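Local structure of GGDEF and EAL domain-containing protein (Vibrio cholerae O1 str. 2010EL-1786, 6PWK) at residues A[36-41]-A[98-103]; A[115-120]-A[168-173]; A[138-143]-A[149-154]. The protein is the c-di-GMP receptor LapD, which binds the dinucleotide and probably controls large surface adhesins in biofilm formation. All coordinates share one frame; numbering follows the deposited sequence.

Interaction 1: A[36-41]-A[98-103]; sequences SGWLSE and GIIMPN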
loop_
_atom_site.group_PDB
_atom_site.type_symbol
_atom_site.label_atom_id
_atom_site.label_comp_id
_atom_site.label_asym_id
_atom_site.label_seq_id
_atom_site.Cartn_x
_atom_site.Cartn_y
_atom_site.Cartn_z
ATOM N N SER A 36 27.576 14.267 -7.607
ATOM C CA SER A 36 28.120 15.484 -7.016
ATOM C C SER A 36 29.542 15.755 -7.490
ATOM O O SER A 36 29.933 16.919 -7.636
ATOM C CB SER A 36 28.073 15.390 -5.492
ATOM O OG SER A 36 28.372 16.638 -4.893
ATOM N N GLY A 37 30.327 14.706 -7.735
ATOM C CA GLY A 37 31.678 14.910 -8.232
ATOM C C GLY A 37 31.703 15.346 -9.684
ATOM O O GLY A 37 32.545 16.155 -10.085
ATOM N N TRP A 38 30.782 14.818 -10.493
ATOM C CA TRP A 38 30.697 15.220 -11.892
ATOM C C TRP A 38 30.267 16.676 -12.025
ATOM O O TRP A 38 30.738 17.390 -12.917
ATOM C CB TRP A 38 29.733 14.297 -12.638
ATOM C CG TRP A 38 29.263 14.830 -13.956
ATOM C CD1 TRP A 38 30.009 14.996 -15.087
ATOM C CD2 TRP A 38 27.934 15.251 -14.287
ATOM N NE1 TRP A 38 29.228 15.503 -16.099
ATOM C CE2 TRP A 38 27.950 15.667 -15.632
ATOM C CE3 TRP A 38 26.733 15.319 -13.574
ATOM C CZ2 TRP A 38 26.812 16.144 -16.280
ATOM C CZ3 TRP A 38 25.605 15.793 -14.218
ATOM C CH2 TRP A 38 25.653 16.200 -15.556
ATOM N N LEU A 39 29.379 17.134 -11.142
ATOM C CA LEU A 39 28.910 18.515 -11.208
ATOM C C LEU A 39 30.009 19.493 -10.809
ATOM O O LEU A 39 30.237 20.499 -11.492
ATOM C CB LEU A 39 27.682 18.693 -10.313
ATOM C CG LEU A 39 26.391 18.004 -10.757
ATOM C CD1 LEU A 39 25.338 18.077 -9.664
ATOM C CD2 LEU A 39 25.874 18.628 -12.042
ATOM N N SER A 40 30.702 19.211 -9.703
ATOM C CA SER A 40 31.676 20.161 -9.172
ATOM C C SER A 40 32.884 20.319 -10.088
ATOM O O SER A 40 33.473 21.405 -10.147
ATOM C CB SER A 40 32.118 19.727 -7.775
ATOM O OG SER A 40 32.530 18.372 -7.769
ATOM N N GLU A 41 33.269 19.263 -10.805
ATOM C CA GLU A 41 34.409 19.360 -11.712
ATOM C C GLU A 41 34.031 20.069 -13.005
ATOM O O GLU A 41 34.554 21.143 -13.316
ATOM C CB GLU A 41 34.969 17.967 -12.014
ATOM C CG GLU A 41 36.004 17.962 -13.133
ATOM C CD GLU A 41 36.379 16.564 -13.579
ATOM O OE1 GLU A 41 36.343 15.641 -12.739
ATOM O OE2 GLU A 41 36.705 16.389 -14.772
ATOM N N GLY A 98 19.432 5.149 -12.365
ATOM C CA GLY A 98 20.060 6.417 -12.705
ATOM C C GLY A 98 21.298 6.209 -13.558
ATOM O O GLY A 98 22.024 5.228 -13.395
ATOM N N ILE A 99 21.534 7.147 -14.475
ATOM C CA ILE A 99 22.638 7.062 -15.423
ATOM C C ILE A 99 23.270 8.439 -15.570
ATOM O O ILE A 99 22.561 9.433 -15.759
ATOM C CB ILE A 99 22.167 6.532 -16.794
ATOM C CG1 ILE A 99 21.649 5.099 -16.658
ATOM C CG2 ILE A 99 23.293 6.593 -17.804
ATOM C CD1 ILE A 99 20.793 4.649 -17.811
ATOM N N ILE A 100 24.597 8.499 -15.476
ATOM C CA ILE A 100 25.362 9.725 -15.664
ATOM C C ILE A 100 26.260 9.540 -16.878
ATOM O O ILE A 100 26.989 8.546 -16.969
ATOM C CB ILE A 100 26.197 10.075 -14.419
ATOM C CG1 ILE A 100 25.330 10.043 -13.162
ATOM C CG2 ILE A 100 26.839 11.442 -14.582
ATOM C CD1 ILE A 100 26.107 10.259 -11.882
ATOM N N MET A 101 26.206 10.494 -17.807
ATOM C CA MET A 101 26.965 10.437 -19.055
ATOM C C MET A 101 27.749 11.733 -19.221
ATOM O O MET A 101 27.255 12.700 -19.818
ATOM C CB MET A 101 26.040 10.200 -20.245
ATOM C CG MET A 101 25.316 8.865 -20.206
ATOM S SD MET A 101 23.689 8.948 -20.971
ATOM C CE MET A 101 22.857 10.074 -19.855
ATOM N N PRO A 102 28.972 11.791 -18.705
ATOM C CA PRO A 102 29.766 13.018 -18.813
ATOM C C PRO A 102 30.374 13.179 -20.200
ATOM O O PRO A 102 30.596 12.213 -20.934
ATOM C CB PRO A 102 30.865 12.831 -17.758
ATOM C CG PRO A 102 30.414 11.666 -16.913
ATOM C CD PRO A 102 29.611 10.803 -17.826
ATOM N N ASN A 103 30.647 14.441 -20.538
ATOM C CA ASN A 103 31.300 14.813 -21.794
ATOM C C ASN A 103 30.488 14.357 -23.004
ATOM O O ASN A 103 31.035 13.858 -23.990
ATOM C CB ASN A 103 32.727 14.263 -21.857
ATOM C CG ASN A 103 33.491 14.477 -20.566
ATOM O OD1 ASN A 103 34.069 13.543 -20.011
ATOM N ND2 ASN A 103 33.488 15.710 -20.075
#

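Interaction 2: A[115-120]-A[168-173]; sequences SIITCV and LNYGFI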
loop_
_atom_site.group_PDB
_atom_site.type_symbol
_atom_site.label_atom_id
_atom_site.label_comp_id
_atom_site.label_asym_id
_atom_site.label_seq_id
_atom_site.Cartn_x
_atom_site.Cartn_y
_atom_site.Cartn_z
ATOM N N SER A 115 20.034 3.615 -27.568
ATOM C CA SER A 115 20.614 2.296 -27.349
ATOM C C SER A 115 20.094 1.657 -26.069
ATOM O O SER A 115 19.991 0.428 -25.993
ATOM C CB SER A 115 22.138 2.391 -27.310
ATOM O OG SER A 115 22.564 3.221 -26.244
ATOM N N ILE A 116 19.765 2.466 -25.059
ATOM C CA ILE A 116 19.207 1.922 -23.821
ATOM C C ILE A 116 17.889 1.215 -24.104
ATOM O O ILE A 116 17.682 0.066 -23.700
ATOM C CB ILE A 116 19.030 3.033 -22.770
ATOM C CG1 ILE A 116 20.385 3.513 -22.254
ATOM C CG2 ILE A 116 18.175 2.540 -21.613
ATOM C CD1 ILE A 116 20.292 4.704 -21.336
ATOM N N ILE A 117 16.985 1.886 -24.821
ATOM C CA ILE A 117 15.645 1.347 -25.037
ATOM C C ILE A 117 15.705 0.070 -25.866
ATOM O O ILE A 117 15.081 -0.940 -25.521
ATOM C CB ILE A 117 14.748 2.409 -25.695
ATOM C CG1 ILE A 117 14.632 3.629 -24.782
ATOM C CG2 ILE A 117 13.377 1.831 -26.004
ATOM C CD1 ILE A 117 14.325 4.902 -25.519
ATOM N N THR A 118 16.452 0.095 -26.974
ATOM C CA THR A 118 16.616 -1.109 -27.781
ATOM C C THR A 118 17.268 -2.228 -26.976
ATOM O O THR A 118 17.039 -3.412 -27.254
ATOM C CB THR A 118 17.439 -0.796 -29.034
ATOM O OG1 THR A 118 16.856 0.318 -29.722
ATOM C CG2 THR A 118 17.474 -1.993 -29.974
ATOM N N CYS A 119 18.062 -1.873 -25.966
ATOM C CA CYS A 119 18.669 -2.861 -25.083
ATOM C C CYS A 119 17.666 -3.496 -24.127
ATOM O O CYS A 119 17.992 -4.514 -23.509
ATOM C CB CYS A 119 19.810 -2.213 -24.293
ATOM S SG CYS A 119 20.763 -3.326 -23.240
ATOM N N VAL A 120 16.464 -2.937 -23.988
ATOM C CA VAL A 120 15.446 -3.497 -23.104
ATOM C C VAL A 120 14.306 -4.146 -23.874
ATOM O O VAL A 120 13.347 -4.632 -23.255
ATOM C CB VAL A 120 14.904 -2.435 -22.127
ATOM C CG1 VAL A 120 14.305 -3.087 -20.886
ATOM C CG2 VAL A 120 16.006 -1.487 -21.711
ATOM N N LEU A 168 6.699 8.811 -27.641
ATOM C CA LEU A 168 8.106 9.167 -27.565
ATOM C C LEU A 168 8.906 7.996 -27.015
ATOM O O LEU A 168 8.491 7.341 -26.055
ATOM C CB LEU A 168 8.306 10.391 -26.671
ATOM C CG LEU A 168 7.541 11.674 -27.005
ATOM C CD1 LEU A 168 7.836 12.745 -25.966
ATOM C CD2 LEU A 168 7.897 12.164 -28.398
ATOM N N ASN A 169 10.057 7.728 -27.635
ATOM C CA ASN A 169 10.964 6.737 -27.071
ATOM C C ASN A 169 11.460 7.168 -25.699
ATOM O O ASN A 169 11.642 6.329 -24.809
ATOM C CB ASN A 169 12.142 6.498 -28.014
ATOM C CG ASN A 169 11.727 5.837 -29.311
ATOM O OD1 ASN A 169 11.660 4.611 -29.402
ATOM N ND2 ASN A 169 11.447 6.645 -30.327
ATOM N N TYR A 170 11.654 8.469 -25.501
ATOM C CA TYR A 170 12.152 8.993 -24.239
ATOM C C TYR A 170 11.720 10.452 -24.106
ATOM O O TYR A 170 11.415 11.113 -25.108
ATOM C CB TYR A 170 13.676 8.873 -24.145
ATOM C CG TYR A 170 14.398 9.478 -25.326
ATOM C CD1 TYR A 170 14.635 8.735 -26.474
ATOM C CD2 TYR A 170 14.831 10.798 -25.300
ATOM C CE1 TYR A 170 15.284 9.284 -27.558
ATOM C CE2 TYR A 170 15.483 11.357 -26.381
ATOM C CZ TYR A 170 15.705 10.592 -27.507
ATOM O OH TYR A 170 16.350 11.135 -28.592
ATOM N N GLY A 171 11.701 10.933 -22.881
ATOM C CA GLY A 171 11.416 12.323 -22.592
ATOM C C GLY A 171 12.701 13.108 -22.412
ATOM O O GLY A 171 13.521 12.784 -21.552
ATOM N N PHE A 172 12.868 14.140 -23.234
ATOM C CA PHE A 172 14.077 14.957 -23.250
ATOM C C PHE A 172 13.753 16.363 -22.767
ATOM O O PHE A 172 12.860 17.021 -23.310
ATOM C CB PHE A 172 14.684 15.008 -24.653
ATOM C CG PHE A 172 16.053 15.641 -24.708
ATOM C CD1 PHE A 172 16.201 17.021 -24.716
ATOM C CD2 PHE A 172 17.190 14.854 -24.770
ATOM C CE1 PHE A 172 17.456 17.597 -24.768
ATOM C CE2 PHE A 172 18.446 15.425 -24.823
ATOM C CZ PHE A 172 18.579 16.798 -24.822
ATOM N N ILE A 173 14.484 16.819 -21.752
ATOM C CA ILE A 173 14.434 18.197 -21.279
ATOM C C ILE A 173 15.866 18.686 -21.127
ATOM O O ILE A 173 16.698 17.996 -20.532
ATOM C CB ILE A 173 13.681 18.326 -19.940
ATOM C CG1 ILE A 173 12.247 17.814 -20.066
ATOM C CG2 ILE A 173 13.680 19.769 -19.463
ATOM C CD1 ILE A 173 11.431 17.980 -18.798
#

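Interaction 3: A[138-143]-A[149-154]; sequences GVVSNK and TTLLSL. With C2E (9,9'-[(2R,3R,3aS,5S,7aR,9R,10R,10aS,12S,14aR)-3,5,10,12-tetrahydroxy-5,12-dioxidooctahydro-2H,7H-difuro[3,2-d:3',2'-j][1,3,7,9,2,8]tetraoxadiphosphacyclododecine-2,9-diyl]bis(2-amino-1,9-dihydro-6H-purin-6-one)), chain D.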
loop_
_atom_site.group_PDB
_atom_site.type_symbol
_atom_site.label_atom_id
_atom_site.label_comp_id
_atom_site.label_asym_id
_atom_site.label_seq_id
_atom_site.Cartn_x
_atom_site.Cartn_y
_atom_site.Cartn_z
ATOM N N GLY A 138 13.638 8.941 -19.090
ATOM C CA GLY A 138 13.792 10.383 -19.081
ATOM C C GLY A 138 15.269 10.742 -19.117
ATOM O O GLY A 138 16.071 10.178 -18.369
ATOM N N VAL A 139 15.616 11.667 -20.007
ATOM C CA VAL A 139 16.994 12.106 -20.184
ATOM C C VAL A 139 17.027 13.628 -20.148
ATOM O O VAL A 139 16.139 14.292 -20.696
ATOM C CB VAL A 139 17.604 11.568 -21.500
ATOM C CG1 VAL A 139 17.543 10.048 -21.538
ATOM C CG2 VAL A 139 16.889 12.138 -22.705
ATOM N N VAL A 140 18.031 14.183 -19.470
ATOM C CA VAL A 140 18.256 15.624 -19.457
ATOM C C VAL A 140 19.723 15.893 -19.757
ATOM O O VAL A 140 20.604 15.127 -19.350
ATOM C CB VAL A 140 17.827 16.289 -18.124
ATOM C CG1 VAL A 140 16.898 15.389 -17.327
ATOM C CG2 VAL A 140 19.030 16.728 -17.292
ATOM N N SER A 141 19.976 16.966 -20.499
ATOM C CA SER A 141 21.323 17.423 -20.801
ATOM C C SER A 141 21.617 18.668 -19.974
ATOM O O SER A 141 20.832 19.622 -19.984
ATOM C CB SER A 141 21.484 17.731 -22.288
ATOM O OG SER A 141 20.754 18.890 -22.649
ATOM N N ASN A 142 22.740 18.652 -19.264
ATOM C CA ASN A 142 23.130 19.772 -18.415
ATOM C C ASN A 142 23.863 20.791 -19.275
ATOM O O ASN A 142 25.033 20.607 -19.618
ATOM C CB ASN A 142 23.995 19.297 -17.252
ATOM C CG ASN A 142 23.995 20.272 -16.092
ATOM O OD1 ASN A 142 23.019 20.984 -15.866
ATOM N ND2 ASN A 142 25.096 20.308 -15.347
ATOM N N LYS A 143 23.169 21.871 -19.633
ATOM C CA LYS A 143 23.747 22.961 -20.409
ATOM C C LYS A 143 23.844 24.253 -19.606
ATOM O O LYS A 143 24.171 25.302 -20.170
ATOM C CB LYS A 143 22.939 23.185 -21.691
ATOM C CG LYS A 143 22.815 21.943 -22.570
ATOM C CD LYS A 143 22.510 22.314 -24.014
ATOM C CE LYS A 143 22.248 21.084 -24.873
ATOM N NZ LYS A 143 20.839 20.612 -24.770
ATOM N N THR A 149 19.793 18.859 -6.553
ATOM C CA THR A 149 18.340 18.739 -6.469
ATOM C C THR A 149 17.674 19.217 -7.750
ATOM O O THR A 149 16.622 18.693 -8.134
ATOM C CB THR A 149 17.806 19.530 -5.275
ATOM O OG1 THR A 149 18.004 20.933 -5.504
ATOM C CG2 THR A 149 18.529 19.128 -3.999
ATOM N N THR A 150 18.270 20.207 -8.416
ATOM C CA THR A 150 17.725 20.701 -9.677
ATOM C C THR A 150 17.710 19.605 -10.736
ATOM O O THR A 150 16.697 19.392 -11.411
ATOM C CB THR A 150 18.534 21.909 -10.160
ATOM O OG1 THR A 150 18.271 23.036 -9.317
ATOM C CG2 THR A 150 18.177 22.257 -11.600
ATOM N N LEU A 151 18.831 18.897 -10.896
ATOM C CA LEU A 151 18.896 17.854 -11.915
ATOM C C LEU A 151 17.945 16.705 -11.601
ATOM O O LEU A 151 17.359 16.113 -12.514
ATOM C CB LEU A 151 20.327 17.341 -12.060
ATOM C CG LEU A 151 21.288 18.225 -12.859
ATOM C CD1 LEU A 151 22.500 17.422 -13.310
ATOM C CD2 LEU A 151 20.581 18.850 -14.053
ATOM N N LEU A 152 17.783 16.372 -10.319
ATOM C CA LEU A 152 16.836 15.324 -9.953
ATOM C C LEU A 152 15.405 15.743 -10.264
ATOM O O LEU A 152 14.591 14.919 -10.692
ATOM C CB LEU A 152 16.985 14.967 -8.472
ATOM C CG LEU A 152 18.313 14.330 -8.056
ATOM C CD1 LEU A 152 18.346 14.076 -6.555
ATOM C CD2 LEU A 152 18.561 13.043 -8.826
ATOM N N SER A 153 15.082 17.021 -10.058
ATOM C CA SER A 153 13.760 17.519 -10.432
ATOM C C SER A 153 13.572 17.497 -11.944
ATOM O O SER A 153 12.515 17.082 -12.437
ATOM C CB SER A 153 13.560 18.931 -9.884
ATOM O OG SER A 153 13.510 18.926 -8.469
ATOM N N LEU A 154 14.581 17.946 -12.693
ATOM C CA LEU A 154 14.523 17.857 -14.148
ATOM C C LEU A 154 14.396 16.410 -14.602
ATOM O O LEU A 154 13.652 16.106 -15.542
ATOM C CB LEU A 154 15.768 18.497 -14.760
ATOM C CG LEU A 154 15.819 20.022 -14.826
ATOM C CD1 LEU A 154 17.258 20.500 -14.842
ATOM C CD2 LEU A 154 15.083 20.510 -16.060
HETATM P P1 C2E D . 10.318 15.825 -4.014
HETATM O O2P C2E D . 9.636 14.487 -3.873
HETATM O O1P C2E D . 9.244 16.814 -3.679
HETATM O "O5'" C2E D . 11.442 16.127 -2.869
HETATM C "C5'" C2E D . 11.765 17.445 -2.557
HETATM C "C4'" C2E D . 12.850 17.270 -1.470
HETATM O "O4'" C2E D . 12.338 16.626 -0.459
HETATM C "C3'" C2E D . 13.831 16.224 -2.035
HETATM O "O3'" C2E D . 14.817 16.785 -2.762
HETATM C "C2'" C2E D . 14.388 15.514 -0.785
HETATM O "O2'" C2E D . 15.683 16.128 -0.374
HETATM C "C1'" C2E D . 13.542 15.767 0.181
HETATM N N9 C2E D . 13.084 14.577 0.854
HETATM C C8 C2E D . 12.221 14.230 -0.134
HETATM N N7 C2E D . 11.632 13.075 0.265
HETATM C C5 C2E D . 12.113 12.728 1.463
HETATM C C6 C2E D . 11.856 11.549 2.433
HETATM O O6 C2E D . 11.080 10.689 2.179
HETATM N N1 C2E D . 12.554 11.458 3.689
HETATM C C2 C2E D . 13.514 12.475 4.059
HETATM N N2 C2E D . 14.279 12.484 5.302
HETATM N N3 C2E D . 13.736 13.571 3.128
HETATM C C4 C2E D . 13.013 13.674 1.825
HETATM P P11 C2E D . 15.695 15.652 -3.612
HETATM O O21 C2E D . 16.098 14.369 -2.919
HETATM O O11 C2E D . 17.010 16.312 -3.926
HETATM O O5A C2E D . 14.912 15.544 -5.067
HETATM C C5A C2E D . 14.105 16.634 -5.422
HETATM C C4A C2E D . 13.232 16.219 -6.537
HETATM O O4A C2E D . 13.876 15.430 -7.362
HETATM C C3A C2E D . 11.958 15.325 -5.906
HETATM O O3A C2E D . 10.798 16.209 -5.550
HETATM C C2A C2E D . 11.620 14.559 -6.791
HETATM O O2A C2E D . 10.622 15.253 -7.681
HETATM C C1A C2E D . 12.993 14.221 -7.587
HETATM N N91 C2E D . 13.563 13.117 -7.149
HETATM C C81 C2E D . 14.464 12.962 -6.164
HETATM N N71 C2E D . 14.754 11.651 -6.111
HETATM C C51 C2E D . 14.045 11.026 -7.050
HETATM C C61 C2E D . 13.956 9.560 -7.461
HETATM O O61 C2E D . 14.615 8.775 -6.879
HETATM N N11 C2E D . 13.102 9.123 -8.526
HETATM C C21 C2E D . 12.301 10.087 -9.231
HETATM N N21 C2E D . 11.424 9.663 -10.315
HETATM N N31 C2E D . 12.394 11.493 -8.829
HETATM C C41 C2E D . 13.292 11.939 -7.714
#

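Interaction 1: A[36-41]-A[98-103]
Trp-38 carries one half of this contact by itself; Ile-100 and Pro-102 supply the other half from the strand. The CB of Trp-38 leaves helix 28-41 in the direction of the strand. The next atom, CG, stands anti to the backbone N (chi1 163°), and this carries the indole to Ile-100 and Pro-102, near the end of strand 96-102. In the five-membered ring, CD1 comes 3.5 Å from Pro-102 CB and 3.8 Å from Pro-102 CG, so the proline lies obliquely against this side of the indole. NE1 is likewise 3.5 Å from Pro-102 CB, but its N-H is used on the backbone O of Ile-44; that bond satisfies the buried nitrogen and helps fix the rotation of the ring. At CD2, a fusion atom, and the adjoining CE3, one face of the indole meets the CG2 branch of Ile-100. This methyl sits 3.9 Å above the indole plane, displaced toward the rim, and is 4.0 Å from both Trp-38 CD2 and Trp-38 CE3. The six-membered ring turns its far rim to Leu-151 of helix 148-164. Helix 28-41 thus lies on one face of the sheet at strand 96-102, where Ile-100 also meets its residues Tyr-31, Gln-34 and Leu-35. On the other face, Ile-99 and Met-101 pack on helix 106-118, while helix 148-164 sits next to helix 28-41 and shares the tryptophan.

Interaction 2: A[115-120]-A[168-173]
Within 115-120 it is Ile-117 that meets the other segment, touching Asn-169 and Tyr-170 ahead of Gly-171. Walking along the helix, Ser-115 comes first and looks elsewhere: its hydroxyl is bonded to the backbone carbonyls of Ile-111 and Val-112. Ile-116 follows, directed to Ile-82 and Leu-78. At Ile-117 the side chain turns to the partner segment. CG1 lies anti to the carbonyl carbon (chi1 -61°), and the longer branch carries CD1 across to the other backbone, where it lies against the Asn-169 carbonyl and 3.7 Å from Asn-169 CB. The same methyl approaches Tyr-170 at the ring edge, near the ring plane, 4.0 Å from CD1 of the tyrosine. Thr-118 turns its hydroxyl back to the carbonyl of Glu-114, and Val-120 packs on Leu-74 and Leu-135. No hydrogen bond crosses between the segments; the contact is van der Waals packing at the surface and rests on one methyl. Helix 106-118 packs on the sheet at strand 136-142 and its neighbour 171-174, the edge strand within this chain: Ile-117 also touches Leu-137, and Tyr-170 packs on Lys-110, Glu-114 and Val-139.

Interaction 3: A[138-143]-A[149-154]
Val-140 and Leu-151 form the apolar centre of this contact, with Leu-154 beside them. The two branches of Val-140 divide the work: CG2 meets Leu-151 CD2 at 4.2 Å, and CG1 lies 4.2 Å from Leu-154 CB, close also to that residue's carbonyl. The strand and helix axes pass 9.1 Å apart, roughly antiparallel at 141°.

Of the polar groups, Asn-142 also touches the apolar patch. Its CG stands anti to the backbone N (chi1 -159°), bringing OD1 to 3.7 Å from Leu-151 CD2, with the two side chains at about a right angle. The amide is held from outside the segments: ND2 donates to Gly-43 O, and OD1 is bonded to Ser-146 OG. Within the helix, Ser-153 OG donates to Thr-149 O at 3.1 Å, tilted 31° from the carbonyl plane, while the Ser-153 N-H reaches the same oxygen from the opposite face.

Ligand contacts lie on the helix side turned from the strand. Leu-152 CB is 3.3 Å from O4A of the c-di-GMP, Thr-149 CG2 is 3.2 Å from its phosphate oxygen O11, and Ser-153 OG lies against its sugar.

Strand 136-142, helix 148-164 and strand 171-174 form a beta-alpha-beta crossover of the GGDEF domain, whose helix packs on strand 136-142 through Leu-151 and Leu-154 and lends Thr-149, Leu-152 and Ser-153 to a c-di-GMP pocket that Asp-68 of the second subunit helps complete.

All three contacts reach the same five-stranded sheet of the GGDEF domain. Interactions 1 and 3, with centres about 11 Å apart, share one core: Trp-38 CZ3 lies 3.6 Å from Leu-151 CD1, so side chains of helices 28-41 and 148-164 pack together. Interaction 2 is joined to interaction 3 through the sheet itself, where Gly-171 O and Val-139 N are 2.8 Å apart, a probable backbone hydrogen bond between neighbouring strands. Interactions 1 and 2 touch through Ile-99 CD1 and Ile-116 CD1, 3.6 Å apart. Interaction 3 alone of the three contributes residues to a c-di-GMP pocket; the side chain of Ile-100 in interaction 1 is about 12 Å from a bound c-di-GMP.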